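Local coordinates for protein phosphoribosylformylglycinamidine synthase 2 (PDB 3VIU) that is a large single-chain enzyme of the PurM-like (AIR synthase related) superfamily, built from duplicated N- and C-terminal domains, that binds adenosine-5'-diphosphate and a magnesium ion, at residues Leu124-Pro129 against Leu161-Gly166; Ser86-Ser91 against Leu526-Gly531; Pro560-Leu565 against Gly688-Lys693; Asp390-Leu395 against Leu704-Glu709. All blocks are in the same frame, centred on the assembly; numbering follows the deposited sequence.

Interaction 1 of 4, residues Leu124-Pro129 against Leu161-Gly166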
loop_
_atom_site.group_PDB
_atom_site.type_symbol
_atom_site.label_atom_id
_atom_site.label_comp_id
_atom_site.label_asym_id
_atom_site.label_seq_id
_atom_site.Cartn_x
_atom_site.Cartn_y
_atom_site.Cartn_z
ATOM N N LEU A 124 4.610 -5.455 4.682
ATOM C CA LEU A 124 5.260 -5.670 5.974
ATOM C C LEU A 124 6.792 -5.593 6.020
ATOM O O LEU A 124 7.495 -6.069 5.126
ATOM C CB LEU A 124 4.808 -7.025 6.532
ATOM C CG LEU A 124 3.312 -7.331 6.427
ATOM C CD1 LEU A 124 3.025 -8.719 6.972
ATOM C CD2 LEU A 124 2.515 -6.283 7.201
ATOM N N ARG A 125 7.286 -5.009 7.106
ATOM C CA ARG A 125 8.714 -4.841 7.345
ATOM C C ARG A 125 9.035 -5.165 8.801
ATOM O O ARG A 125 8.509 -4.534 9.708
ATOM C CB ARG A 125 9.134 -3.398 7.038
ATOM C CG ARG A 125 8.893 -2.976 5.591
ATOM C CD ARG A 125 9.783 -3.765 4.636
ATOM N NE ARG A 125 9.669 -3.284 3.267
ATOM C CZ ARG A 125 8.758 -3.696 2.393
ATOM N NH1 ARG A 125 8.751 -3.176 1.178
ATOM N NH2 ARG A 125 7.868 -4.632 2.715
ATOM N N PHE A 126 9.900 -6.156 9.008
ATOM C CA PHE A 126 10.331 -6.576 10.341
ATOM C C PHE A 126 11.853 -6.745 10.312
ATOM O O PHE A 126 12.464 -6.735 9.236
ATOM C CB PHE A 126 9.698 -7.918 10.711
ATOM C CG PHE A 126 8.207 -7.916 10.686
ATOM C CD1 PHE A 126 7.487 -7.103 11.549
ATOM C CD2 PHE A 126 7.516 -8.747 9.810
ATOM C CE1 PHE A 126 6.087 -7.117 11.545
ATOM C CE2 PHE A 126 6.122 -8.770 9.794
ATOM C CZ PHE A 126 5.404 -7.952 10.666
ATOM N N GLY A 127 12.456 -6.913 11.489
ATOM C CA GLY A 127 13.890 -7.107 11.567
ATOM C C GLY A 127 14.243 -8.461 10.983
ATOM O O GLY A 127 13.361 -9.122 10.440
ATOM N N PRO A 128 15.511 -8.911 11.077
ATOM C CA PRO A 128 15.966 -10.205 10.545
ATOM C C PRO A 128 15.106 -11.355 11.057
ATOM O O PRO A 128 14.789 -11.422 12.239
ATOM C CB PRO A 128 17.409 -10.287 11.028
ATOM C CG PRO A 128 17.823 -8.862 11.068
ATOM C CD PRO A 128 16.629 -8.199 11.715
ATOM N N PRO A 129 14.740 -12.294 10.169
ATOM C CA PRO A 129 13.901 -13.462 10.469
ATOM C C PRO A 129 14.421 -14.495 11.458
ATOM O O PRO A 129 13.689 -15.413 11.818
ATOM C CB PRO A 129 13.669 -14.070 9.095
ATOM C CG PRO A 129 14.995 -13.864 8.446
ATOM C CD PRO A 129 15.334 -12.421 8.823
ATOM N N LEU A 161 6.504 -8.577 1.735
ATOM C CA LEU A 161 7.130 -8.885 3.022
ATOM C C LEU A 161 8.649 -8.855 2.907
ATOM O O LEU A 161 9.220 -9.461 2.002
ATOM C CB LEU A 161 6.687 -10.270 3.503
ATOM C CG LEU A 161 7.465 -10.873 4.682
ATOM C CD1 LEU A 161 7.267 -10.041 5.958
ATOM C CD2 LEU A 161 7.003 -12.307 4.889
ATOM N N TYR A 162 9.301 -8.144 3.820
ATOM C CA TYR A 162 10.751 -8.053 3.802
ATOM C C TYR A 162 11.333 -7.954 5.205
ATOM O O TYR A 162 10.791 -7.257 6.070
ATOM C CB TYR A 162 11.204 -6.856 2.968
ATOM C CG TYR A 162 12.634 -7.003 2.505
ATOM C CD1 TYR A 162 13.699 -6.604 3.311
ATOM C CD2 TYR A 162 12.924 -7.655 1.307
ATOM C CE1 TYR A 162 15.020 -6.863 2.944
ATOM C CE2 TYR A 162 14.234 -7.923 0.929
ATOM C CZ TYR A 162 15.279 -7.531 1.753
ATOM O OH TYR A 162 16.572 -7.860 1.407
ATOM N N PHE A 163 12.428 -8.671 5.440
ATOM C CA PHE A 163 13.071 -8.648 6.744
ATOM C C PHE A 163 14.351 -7.829 6.632
ATOM O O PHE A 163 15.145 -8.033 5.709
ATOM C CB PHE A 163 13.382 -10.069 7.220
ATOM C CG PHE A 163 12.166 -10.941 7.368
ATOM C CD1 PHE A 163 11.663 -11.648 6.281
ATOM C CD2 PHE A 163 11.530 -11.067 8.602
ATOM C CE1 PHE A 163 10.543 -12.474 6.419
ATOM C CE2 PHE A 163 10.408 -11.888 8.755
ATOM C CZ PHE A 163 9.913 -12.596 7.662
ATOM N N HIS A 164 14.554 -6.904 7.570
ATOM C CA HIS A 164 15.727 -6.045 7.511
ATOM C C HIS A 164 16.132 -5.443 8.859
ATOM O O HIS A 164 15.296 -5.131 9.712
ATOM C CB HIS A 164 15.469 -4.933 6.476
ATOM C CG HIS A 164 16.672 -4.108 6.135
ATOM N ND1 HIS A 164 17.166 -3.124 6.968
ATOM C CD2 HIS A 164 17.456 -4.092 5.030
ATOM C CE1 HIS A 164 18.198 -2.537 6.388
ATOM N NE2 HIS A 164 18.394 -3.104 5.210
ATOM N N GLU A 165 17.440 -5.289 9.012
ATOM C CA GLU A 165 18.089 -4.741 10.196
ATOM C C GLU A 165 17.516 -3.397 10.633
ATOM O O GLU A 165 17.314 -3.161 11.825
ATOM C CB GLU A 165 19.600 -4.626 9.904
ATOM C CG GLU A 165 20.394 -3.615 10.720
ATOM C CD GLU A 165 20.314 -2.195 10.178
ATOM O OE1 GLU A 165 20.535 -1.993 8.965
ATOM O OE2 GLU A 165 20.046 -1.270 10.981
ATOM N N GLY A 166 17.243 -2.526 9.667
ATOM C CA GLY A 166 16.719 -1.211 9.987
ATOM C C GLY A 166 15.314 -1.158 10.569
ATOM O O GLY A 166 14.850 -0.092 10.981
#
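The Phe163 ring is overlapped on one face by Pro129, whose CB sits 3.8 Å from the ring centroid and 15° off the normal, a CH-pi contact. Pro129 CD also packs on Phe163 CB at 3.5 Å, while Gly127 O lies in the ring plane at the edge, 3.2 Å from Phe163 CD2. On the same face of the sheet Leu161 CD1 reaches Leu124 CB at 3.9 Å and touches the Phe126 ring. On the other face, the bend of Arg125 at chi2 (-66°) brings its guanidinium back over the strand, with Tyr162 CB against one of its faces. From there Arg125 NH2 donates to Leu124 O at 2.8 Å, and Tyr162 N donates to the same Leu124 O at 3.0 Å from the opposite side of the carbonyl plane. Two bonds thus grip one oxygen, and a salt bridge from Arg125 NH1 to Asp160 further fixes the guanidinium. Phe126 N donates to Tyr162 O, and His164 N closes the ladder on Phe126 O at 2.7 Å, in the carbonyl plane. The two strand pieces run 13° from parallel, the pairing of a beta-alpha-beta crossover. Its helix, 132-152, packs on Leu124, Phe126 and Phe163; helix 708-723 meets Leu161 and Phe163, and helix 451-456 meets Tyr162 and His164, at the edge of the six-stranded sheet where 156-163 is outermost.

Interaction 2 of 4, residues Ser86-Ser91 against Leu526-Gly531; sequences SHNHPS and LYNESG. With PO4 (phosphate ion), chain C.
Asn88 and Asn528 meet with their side chains at about a right angle, the two amide planes 74° apart, and Asn528 OD1 lies 3.6 Å from Asn88 CB. This is the buried part of the contact, and both amides are held from outside it: Asn88 OD1 accepts from Val173 N and Asn88 ND2 donates to Asn488, while Asn528 ND2 donates to Ser525 OG and Leu489 O. With both ends bonded the Asn88 amide has little freedom to rotate; that of Asn528 is held through its ND2. Next to this pair sits a phosphate ion, probably from the crystallisation liquor. Its O1 is bonded by Ser86 OG at 2.6 Å and by Asn88 N at 2.8 Å, and its O2 by His89 N at 3.0 Å. Two of these donors are backbone amides of the first turn of helix 88-93, with His87 as N-cap, so the helix dipole would be expected to favour the anion. The site falls between the two PurM-N-like domains, since strand 78-86 leads into this helix and Ser525 also bonds the phosphate. Toward 526-528 the His89 ring forms the looser, exposed side, although its CD2 lies 2.9 Å from phosphate O2. Its chi1 of -68° swings the imidazole toward these residues, where Asn528 centres an inverse gamma turn and Tyr527 O lies at the ring edge, in its plane, 3.6 Å from His89 CE1. The ring is nearly coplanar with the Asn528 amide, 11° apart, yet His89 NE2 approaches Asn528 OD1 only to 3.8 Å.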
loop_
_atom_site.group_PDB
_atom_site.type_symbol
_atom_site.label_atom_id
_atom_site.label_comp_id
_atom_site.label_asym_id
_atom_site.label_seq_id
_atom_site.Cartn_x
_atom_site.Cartn_y
_atom_site.Cartn_z
ATOM N N SER A 86 -1.176 2.999 7.231
ATOM C CA SER A 86 -0.170 2.377 8.080
ATOM C C SER A 86 -0.687 2.284 9.528
ATOM O O SER A 86 -1.536 3.076 9.949
ATOM C CB SER A 86 1.129 3.185 8.050
ATOM O OG SER A 86 1.046 4.325 8.887
ATOM N N HIS A 87 -0.192 1.296 10.270
ATOM C CA HIS A 87 -0.552 1.103 11.675
ATOM C C HIS A 87 0.710 0.580 12.342
ATOM O O HIS A 87 0.701 -0.451 13.023
ATOM C CB HIS A 87 -1.699 0.087 11.833
ATOM C CG HIS A 87 -2.974 0.690 12.347
ATOM N ND1 HIS A 87 -3.746 1.555 11.599
ATOM C CD2 HIS A 87 -3.593 0.577 13.548
ATOM C CE1 HIS A 87 -4.784 1.950 12.317
ATOM N NE2 HIS A 87 -4.714 1.372 13.502
ATOM N N ASN A 88 1.795 1.317 12.137
ATOM C CA ASN A 88 3.096 0.948 12.660
ATOM C C ASN A 88 3.215 0.879 14.172
ATOM O O ASN A 88 3.299 -0.214 14.735
ATOM C CB ASN A 88 4.161 1.890 12.102
ATOM C CG ASN A 88 4.117 1.986 10.583
ATOM O OD1 ASN A 88 3.861 0.995 9.889
ATOM N ND2 ASN A 88 4.380 3.178 10.061
ATOM N N HIS A 89 3.225 2.036 14.828
ATOM C CA HIS A 89 3.371 2.090 16.282
ATOM C C HIS A 89 2.428 1.145 17.027
ATOM O O HIS A 89 2.842 0.435 17.940
ATOM C CB HIS A 89 3.203 3.534 16.774
ATOM C CG HIS A 89 4.317 4.446 16.349
ATOM N ND1 HIS A 89 5.583 4.380 16.891
ATOM C CD2 HIS A 89 4.366 5.413 15.399
ATOM C CE1 HIS A 89 6.364 5.264 16.294
ATOM N NE2 HIS A 89 5.651 5.903 15.385
ATOM N N PRO A 90 1.146 1.111 16.643
ATOM C CA PRO A 90 0.235 0.205 17.348
ATOM C C PRO A 90 0.554 -1.276 17.123
ATOM O O PRO A 90 0.373 -2.096 18.026
ATOM C CB PRO A 90 -1.142 0.612 16.814
ATOM C CG PRO A 90 -0.828 1.137 15.439
ATOM C CD PRO A 90 0.421 1.947 15.672
ATOM N N SER A 91 1.027 -1.625 15.931
ATOM C CA SER A 91 1.360 -3.023 15.657
ATOM C C SER A 91 2.582 -3.417 16.467
ATOM O O SER A 91 2.756 -4.580 16.835
ATOM C CB SER A 91 1.615 -3.245 14.168
ATOM O OG SER A 91 0.392 -3.223 13.459
ATOM N N LEU A 526 5.418 9.199 10.022
ATOM C CA LEU A 526 6.730 9.716 10.393
ATOM C C LEU A 526 7.121 9.300 11.804
ATOM O O LEU A 526 6.351 8.639 12.504
ATOM C CB LEU A 526 6.742 11.240 10.291
ATOM C CG LEU A 526 6.412 11.792 8.906
ATOM C CD1 LEU A 526 6.421 13.301 8.963
ATOM C CD2 LEU A 526 7.416 11.274 7.872
ATOM N N TYR A 527 8.325 9.688 12.210
ATOM C CA TYR A 527 8.825 9.375 13.547
ATOM C C TYR A 527 9.027 7.883 13.777
ATOM O O TYR A 527 8.928 7.405 14.908
ATOM C CB TYR A 527 7.875 9.942 14.613
ATOM C CG TYR A 527 7.790 11.445 14.587
ATOM C CD1 TYR A 527 8.802 12.232 15.146
ATOM C CD2 TYR A 527 6.723 12.087 13.964
ATOM C CE1 TYR A 527 8.755 13.626 15.083
ATOM C CE2 TYR A 527 6.663 13.475 13.892
ATOM C CZ TYR A 527 7.681 14.240 14.452
ATOM O OH TYR A 527 7.621 15.613 14.371
ATOM N N ASN A 528 9.298 7.146 12.708
ATOM C CA ASN A 528 9.546 5.716 12.837
ATOM C C ASN A 528 11.033 5.527 13.083
ATOM O O ASN A 528 11.787 5.186 12.178
ATOM C CB ASN A 528 9.111 4.976 11.570
ATOM C CG ASN A 528 7.606 4.921 11.426
ATOM O OD1 ASN A 528 6.935 4.227 12.180
ATOM N ND2 ASN A 528 7.066 5.668 10.465
ATOM N N GLU A 529 11.448 5.790 14.316
ATOM C CA GLU A 529 12.839 5.647 14.710
ATOM C C GLU A 529 12.929 5.654 16.224
ATOM O O GLU A 529 12.024 6.129 16.911
ATOM C CB GLU A 529 13.693 6.794 14.144
ATOM C CG GLU A 529 13.486 8.148 14.815
ATOM C CD GLU A 529 14.413 9.232 14.263
ATOM O OE1 GLU A 529 14.311 9.540 13.058
ATOM O OE2 GLU A 529 15.244 9.774 15.027
ATOM N N SER A 530 14.023 5.114 16.741
ATOM C CA SER A 530 14.253 5.088 18.173
ATOM C C SER A 530 15.755 5.111 18.425
ATOM O O SER A 530 16.521 4.403 17.764
ATOM C CB SER A 530 13.632 3.837 18.787
ATOM O OG SER A 530 14.257 2.675 18.289
ATOM N N GLY A 531 16.173 5.947 19.371
ATOM C CA GLY A 531 17.582 6.050 19.697
ATOM C C GLY A 531 18.451 6.516 18.543
ATOM O O GLY A 531 19.581 6.056 18.388
HETATM P P PO4 C . 1.467 5.080 12.441
HETATM O O1 PO4 C . 1.454 4.028 11.401
HETATM O O2 PO4 C . 2.163 4.574 13.646
HETATM O O3 PO4 C . 2.179 6.273 11.927
HETATM O O4 PO4 C . 0.072 5.449 12.790
#

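Interaction 3 of 4, residues Pro560-Leu565 against Gly688-Lys693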
loop_
_atom_site.group_PDB
_atom_site.type_symbol
_atom_site.label_atom_id
_atom_site.label_comp_id
_atom_site.label_asym_id
_atom_site.label_seq_id
_atom_site.Cartn_x
_atom_site.Cartn_y
_atom_site.Cartn_z
ATOM N N PRO A 560 5.968 -27.107 -22.396
ATOM C CA PRO A 560 7.302 -27.277 -22.982
ATOM C C PRO A 560 7.341 -26.830 -24.448
ATOM O O PRO A 560 6.308 -26.820 -25.121
ATOM C CB PRO A 560 7.550 -28.773 -22.830
ATOM C CG PRO A 560 6.168 -29.348 -22.982
ATOM C CD PRO A 560 5.338 -28.414 -22.132
ATOM N N GLY A 561 8.526 -26.450 -24.929
ATOM C CA GLY A 561 8.669 -26.044 -26.318
ATOM C C GLY A 561 8.468 -24.578 -26.650
ATOM O O GLY A 561 8.612 -24.177 -27.802
ATOM N N GLU A 562 8.122 -23.767 -25.659
ATOM C CA GLU A 562 7.926 -22.347 -25.906
ATOM C C GLU A 562 9.282 -21.658 -25.936
ATOM O O GLU A 562 10.190 -22.032 -25.194
ATOM C CB GLU A 562 7.042 -21.731 -24.817
ATOM C CG GLU A 562 5.565 -22.092 -24.950
ATOM C CD GLU A 562 4.665 -21.329 -23.988
ATOM O OE1 GLU A 562 3.441 -21.299 -24.238
ATOM O OE2 GLU A 562 5.169 -20.766 -22.987
ATOM N N VAL A 563 9.433 -20.671 -26.812
ATOM C CA VAL A 563 10.692 -19.946 -26.891
ATOM C C VAL A 563 10.700 -18.950 -25.727
ATOM O O VAL A 563 9.710 -18.257 -25.485
ATOM C CB VAL A 563 10.841 -19.177 -28.231
ATOM C CG1 VAL A 563 12.194 -18.483 -28.284
ATOM C CG2 VAL A 563 10.695 -20.136 -29.409
ATOM N N LEU A 564 11.820 -18.899 -25.012
ATOM C CA LEU A 564 11.979 -18.019 -23.859
ATOM C C LEU A 564 12.892 -16.837 -24.180
ATOM O O LEU A 564 14.069 -17.017 -24.470
ATOM C CB LEU A 564 12.545 -18.828 -22.680
ATOM C CG LEU A 564 12.987 -18.076 -21.413
ATOM C CD1 LEU A 564 11.846 -17.225 -20.889
ATOM C CD2 LEU A 564 13.452 -19.083 -20.355
ATOM N N LEU A 565 12.345 -15.630 -24.120
ATOM C CA LEU A 565 13.117 -14.425 -24.418
ATOM C C LEU A 565 13.295 -13.499 -23.206
ATOM O O LEU A 565 12.631 -13.648 -22.177
ATOM C CB LEU A 565 12.446 -13.612 -25.532
ATOM C CG LEU A 565 12.188 -14.197 -26.914
ATOM C CD1 LEU A 565 10.984 -15.158 -26.878
ATOM C CD2 LEU A 565 11.903 -13.048 -27.873
ATOM N N GLY A 688 16.420 -19.362 -24.749
ATOM C CA GLY A 688 16.224 -20.782 -25.007
ATOM C C GLY A 688 14.762 -21.206 -25.054
ATOM O O GLY A 688 13.930 -20.521 -25.653
ATOM N N GLU A 689 14.440 -22.338 -24.434
ATOM C CA GLU A 689 13.064 -22.832 -24.417
ATOM C C GLU A 689 12.655 -23.435 -23.075
ATOM O O GLU A 689 13.492 -23.679 -22.205
ATOM C CB GLU A 689 12.836 -23.871 -25.531
ATOM C CG GLU A 689 13.831 -25.018 -25.572
ATOM C CD GLU A 689 13.400 -26.145 -26.513
ATOM O OE1 GLU A 689 12.704 -25.862 -27.510
ATOM O OE2 GLU A 689 13.768 -27.317 -26.263
ATOM N N THR A 690 11.359 -23.677 -22.919
ATOM C CA THR A 690 10.838 -24.254 -21.687
ATOM C C THR A 690 10.736 -25.761 -21.824
ATOM O O THR A 690 10.859 -26.303 -22.926
ATOM C CB THR A 690 9.429 -23.711 -21.356
ATOM O OG1 THR A 690 8.541 -23.986 -22.452
ATOM C CG2 THR A 690 9.478 -22.214 -21.110
ATOM N N GLY A 691 10.510 -26.433 -20.699
ATOM C CA GLY A 691 10.368 -27.874 -20.717
ATOM C C GLY A 691 11.299 -28.618 -19.784
ATOM O O GLY A 691 12.321 -28.086 -19.340
ATOM N N GLY A 692 10.927 -29.859 -19.483
ATOM C CA GLY A 692 11.740 -30.700 -18.630
ATOM C C GLY A 692 11.569 -30.478 -17.147
ATOM O O GLY A 692 10.805 -29.614 -16.721
ATOM N N LYS A 693 12.290 -31.268 -16.356
ATOM C CA LYS A 693 12.227 -31.163 -14.910
ATOM C C LYS A 693 13.535 -30.639 -14.345
ATOM O O LYS A 693 13.993 -31.074 -13.288
ATOM C CB LYS A 693 11.883 -32.518 -14.283
ATOM C CG LYS A 693 10.420 -32.921 -14.447
ATOM C CD LYS A 693 10.239 -33.959 -15.547
ATOM C CE LYS A 693 8.775 -34.400 -15.658
ATOM N NZ LYS A 693 8.593 -35.594 -16.547
#
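Strands 563-565 and 688-690 pair in antiparallel fashion, but these short pieces are splayed, with 121° between their N-to-C directions; Val563 and Glu689 form a non-hydrogen-bonded pair and Leu564 and Gly688 a hydrogen-bonded one. Leu564 N donates to Gly688 O at 2.7 Å; the return bond, from Gly688 N to Leu564 O, is weak. Farther along, Thr690 N reaches Glu562 O at 3.0 Å and Gly561 N reaches Thr690 O at 3.1 Å, the latter from above the carbonyl plane. Thr690 adds a side-chain bond: chi1 of 58° sets its hydroxyl between its own backbone N and carbonyl carbon, where OG1 takes Glu562 N at 3.2 Å and is also bonded to Arg559 O. Leu564 CB rests 3.7 Å from Gly688 O, and beyond the ladder Pro560 CB packs on Gly691 CA at 3.6 Å. The Glu562 carboxylate is hydrogen-bonded through OE2 to Thr664 OG1, on strand 661-665. In this C-terminal PurM-like domain, then, the pairing is mostly polar and backbone-driven: Thr690 engages the 560-565 segment through its N, O and OG1 together, so that the link carries past the regular ladder into the loop at Gly561.

Interaction 4 of 4, residues Asp390-Leu395 against Leu704-Glu709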
loop_
_atom_site.group_PDB
_atom_site.type_symbol
_atom_site.label_atom_id
_atom_site.label_comp_id
_atom_site.label_asym_id
_atom_site.label_seq_id
_atom_site.Cartn_x
_atom_site.Cartn_y
_atom_site.Cartn_z
ATOM N N ASP A 390 30.305 -20.178 -5.889
ATOM C CA ASP A 390 29.777 -21.233 -6.734
ATOM C C ASP A 390 28.308 -20.946 -7.042
ATOM O O ASP A 390 27.455 -21.042 -6.167
ATOM C CB ASP A 390 29.925 -22.588 -6.038
ATOM C CG ASP A 390 29.213 -23.701 -6.774
ATOM O OD1 ASP A 390 28.976 -23.555 -7.990
ATOM O OD2 ASP A 390 28.897 -24.729 -6.140
ATOM N N PRO A 391 28.001 -20.571 -8.296
ATOM C CA PRO A 391 26.609 -20.281 -8.658
ATOM C C PRO A 391 25.654 -21.459 -8.440
ATOM O O PRO A 391 24.451 -21.260 -8.275
ATOM C CB PRO A 391 26.707 -19.834 -10.125
ATOM C CG PRO A 391 27.959 -20.502 -10.616
ATOM C CD PRO A 391 28.903 -20.370 -9.444
ATOM N N GLN A 392 26.181 -22.680 -8.427
ATOM C CA GLN A 392 25.338 -23.849 -8.197
ATOM C C GLN A 392 24.697 -23.690 -6.834
ATOM O O GLN A 392 23.523 -23.995 -6.643
ATOM C CB GLN A 392 26.163 -25.138 -8.187
ATOM C CG GLN A 392 26.448 -25.755 -9.555
ATOM C CD GLN A 392 25.191 -26.248 -10.252
ATOM O OE1 GLN A 392 24.202 -26.591 -9.607
ATOM N NE2 GLN A 392 25.233 -26.300 -11.574
ATOM N N GLU A 393 25.481 -23.192 -5.886
ATOM C CA GLU A 393 24.996 -23.022 -4.527
ATOM C C GLU A 393 24.410 -21.649 -4.212
ATOM O O GLU A 393 23.554 -21.528 -3.337
ATOM C CB GLU A 393 26.110 -23.377 -3.538
ATOM C CG GLU A 393 25.648 -24.361 -2.471
ATOM C CD GLU A 393 25.589 -23.733 -1.095
ATOM O OE1 GLU A 393 24.778 -24.193 -0.262
ATOM O OE2 GLU A 393 26.370 -22.785 -0.846
ATOM N N VAL A 394 24.855 -20.616 -4.917
ATOM C CA VAL A 394 24.316 -19.287 -4.677
ATOM C C VAL A 394 22.817 -19.211 -4.974
ATOM O O VAL A 394 22.066 -18.586 -4.224
ATOM C CB VAL A 394 25.059 -18.221 -5.504
ATOM C CG1 VAL A 394 24.244 -16.929 -5.569
ATOM C CG2 VAL A 394 26.414 -17.943 -4.861
ATOM N N LEU A 395 22.379 -19.841 -6.058
ATOM C CA LEU A 395 20.962 -19.816 -6.404
ATOM C C LEU A 395 20.139 -20.517 -5.325
ATOM O O LEU A 395 19.069 -20.037 -4.950
ATOM C CB LEU A 395 20.718 -20.485 -7.761
ATOM C CG LEU A 395 19.251 -20.706 -8.145
ATOM C CD1 LEU A 395 18.510 -19.373 -8.189
ATOM C CD2 LEU A 395 19.174 -21.407 -9.490
ATOM N N LEU A 704 25.403 -25.131 -16.033
ATOM C CA LEU A 704 24.993 -25.096 -14.639
ATOM C C LEU A 704 23.637 -25.790 -14.665
ATOM O O LEU A 704 22.853 -25.563 -15.586
ATOM C CB LEU A 704 24.836 -23.653 -14.167
ATOM C CG LEU A 704 26.087 -22.775 -14.141
ATOM C CD1 LEU A 704 25.699 -21.340 -13.757
ATOM C CD2 LEU A 704 27.094 -23.347 -13.153
ATOM N N GLU A 705 23.356 -26.631 -13.675
ATOM C CA GLU A 705 22.095 -27.357 -13.649
ATOM C C GLU A 705 21.509 -27.647 -12.271
ATOM O O GLU A 705 22.222 -27.972 -11.329
ATOM C CB GLU A 705 22.252 -28.668 -14.414
ATOM C CG GLU A 705 21.019 -29.546 -14.388
ATOM C CD GLU A 705 21.045 -30.612 -15.471
ATOM O OE1 GLU A 705 20.960 -30.254 -16.673
ATOM O OE2 GLU A 705 21.158 -31.807 -15.121
ATOM N N TRP A 706 20.190 -27.535 -12.176
ATOM C CA TRP A 706 19.459 -27.803 -10.938
ATOM C C TRP A 706 18.179 -28.558 -11.287
ATOM O O TRP A 706 17.577 -28.320 -12.342
ATOM C CB TRP A 706 19.048 -26.507 -10.258
ATOM C CG TRP A 706 20.162 -25.624 -9.846
ATOM C CD1 TRP A 706 20.750 -25.563 -8.618
ATOM C CD2 TRP A 706 20.766 -24.589 -10.631
ATOM N NE1 TRP A 706 21.673 -24.544 -8.582
ATOM C CE2 TRP A 706 21.703 -23.930 -9.805
ATOM C CE3 TRP A 706 20.604 -24.153 -11.950
ATOM C CZ2 TRP A 706 22.471 -22.859 -10.252
ATOM C CZ3 TRP A 706 21.369 -23.091 -12.396
ATOM C CH2 TRP A 706 22.292 -22.454 -11.547
ATOM N N SER A 707 17.763 -29.469 -10.415
ATOM C CA SER A 707 16.524 -30.189 -10.652
ATOM C C SER A 707 15.441 -29.245 -10.128
ATOM O O SER A 707 15.704 -28.427 -9.246
ATOM C CB SER A 707 16.509 -31.504 -9.868
ATOM O OG SER A 707 16.589 -31.258 -8.470
ATOM N N LEU A 708 14.231 -29.329 -10.663
ATOM C CA LEU A 708 13.177 -28.441 -10.181
ATOM C C LEU A 708 12.874 -28.780 -8.731
ATOM O O LEU A 708 12.422 -27.936 -7.963
ATOM C CB LEU A 708 11.911 -28.571 -11.036
ATOM C CG LEU A 708 12.041 -28.255 -12.532
ATOM C CD1 LEU A 708 10.670 -27.885 -13.072
ATOM C CD2 LEU A 708 13.011 -27.101 -12.765
ATOM N N GLU A 709 13.143 -30.021 -8.354
ATOM C CA GLU A 709 12.905 -30.457 -6.981
ATOM C C GLU A 709 13.729 -29.676 -5.959
ATOM O O GLU A 709 13.180 -29.139 -5.002
ATOM C CB GLU A 709 13.213 -31.949 -6.832
ATOM C CG GLU A 709 11.987 -32.846 -6.763
ATOM C CD GLU A 709 12.354 -34.292 -6.446
ATOM O OE1 GLU A 709 13.065 -34.918 -7.267
ATOM O OE2 GLU A 709 11.938 -34.799 -5.376
#
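Pro391, which follows the N-cap Asp390 (Asp390 OD1 accepts from Gln392 N at 3.0 Å) and opens helix 391-399, lays its ring across the Leu704 side chain at about a right angle, Pro391 CG being 3.9 Å from Leu704 CD2. Pro391 O meets the indole of Trp706 at its edge, in plane, 3.2 Å from Trp706 CZ2. Gln392 follows, and its chain, bent at chi2, folds the amide over one indole face, its plane 34° from the ring's. The Gln392 backbone carbonyl accepts the one clear hydrogen bond of the contact, Trp706 NE1 to Gln392 O at 2.7 Å, with an N-H...O angle of 166° and on a lone pair. One turn on, Leu395 closes the opposite face: its CD2 stands 3.5 Å from the centroid of the Trp706 six-membered ring, 10° off the normal, a CH-pi contact. Phe654 flanks Pro391 and Leu395, while Leu711 of helix 708-723 touches Leu395 and Trp706. Strand 702-707 is outermost in its seven-stranded sheet, so the contact joins helix 391-399 to that sheet edge. Buried Trp706 has its one N-H satisfied by a helix carbonyl and both faces covered by the same helix, which fixes the indole's rotation.

The contacts fall into two groups. Interactions 1 and 2 have centres 14 Å apart and do not touch; along the chain interaction 1 lies between the two segments of interaction 2, which bridges the two N-terminal PurM-like ranges. Interactions 3 and 4, with centres 18 Å apart, share the seven-stranded sheet containing strands 563-567, 684-690 and 702-707. They touch at Lys693 O and Leu708 N, 3.2 Å apart, a probable hydrogen bond. The centres of interactions 1 and 4 are 26 Å apart, yet helix 708-723, which starts at interaction 4, packs back on interaction 1 and so ties the groups together. Along the chain the segments of interactions 2 and 4 alternate, and interaction 3 falls between the two segments of interaction 4.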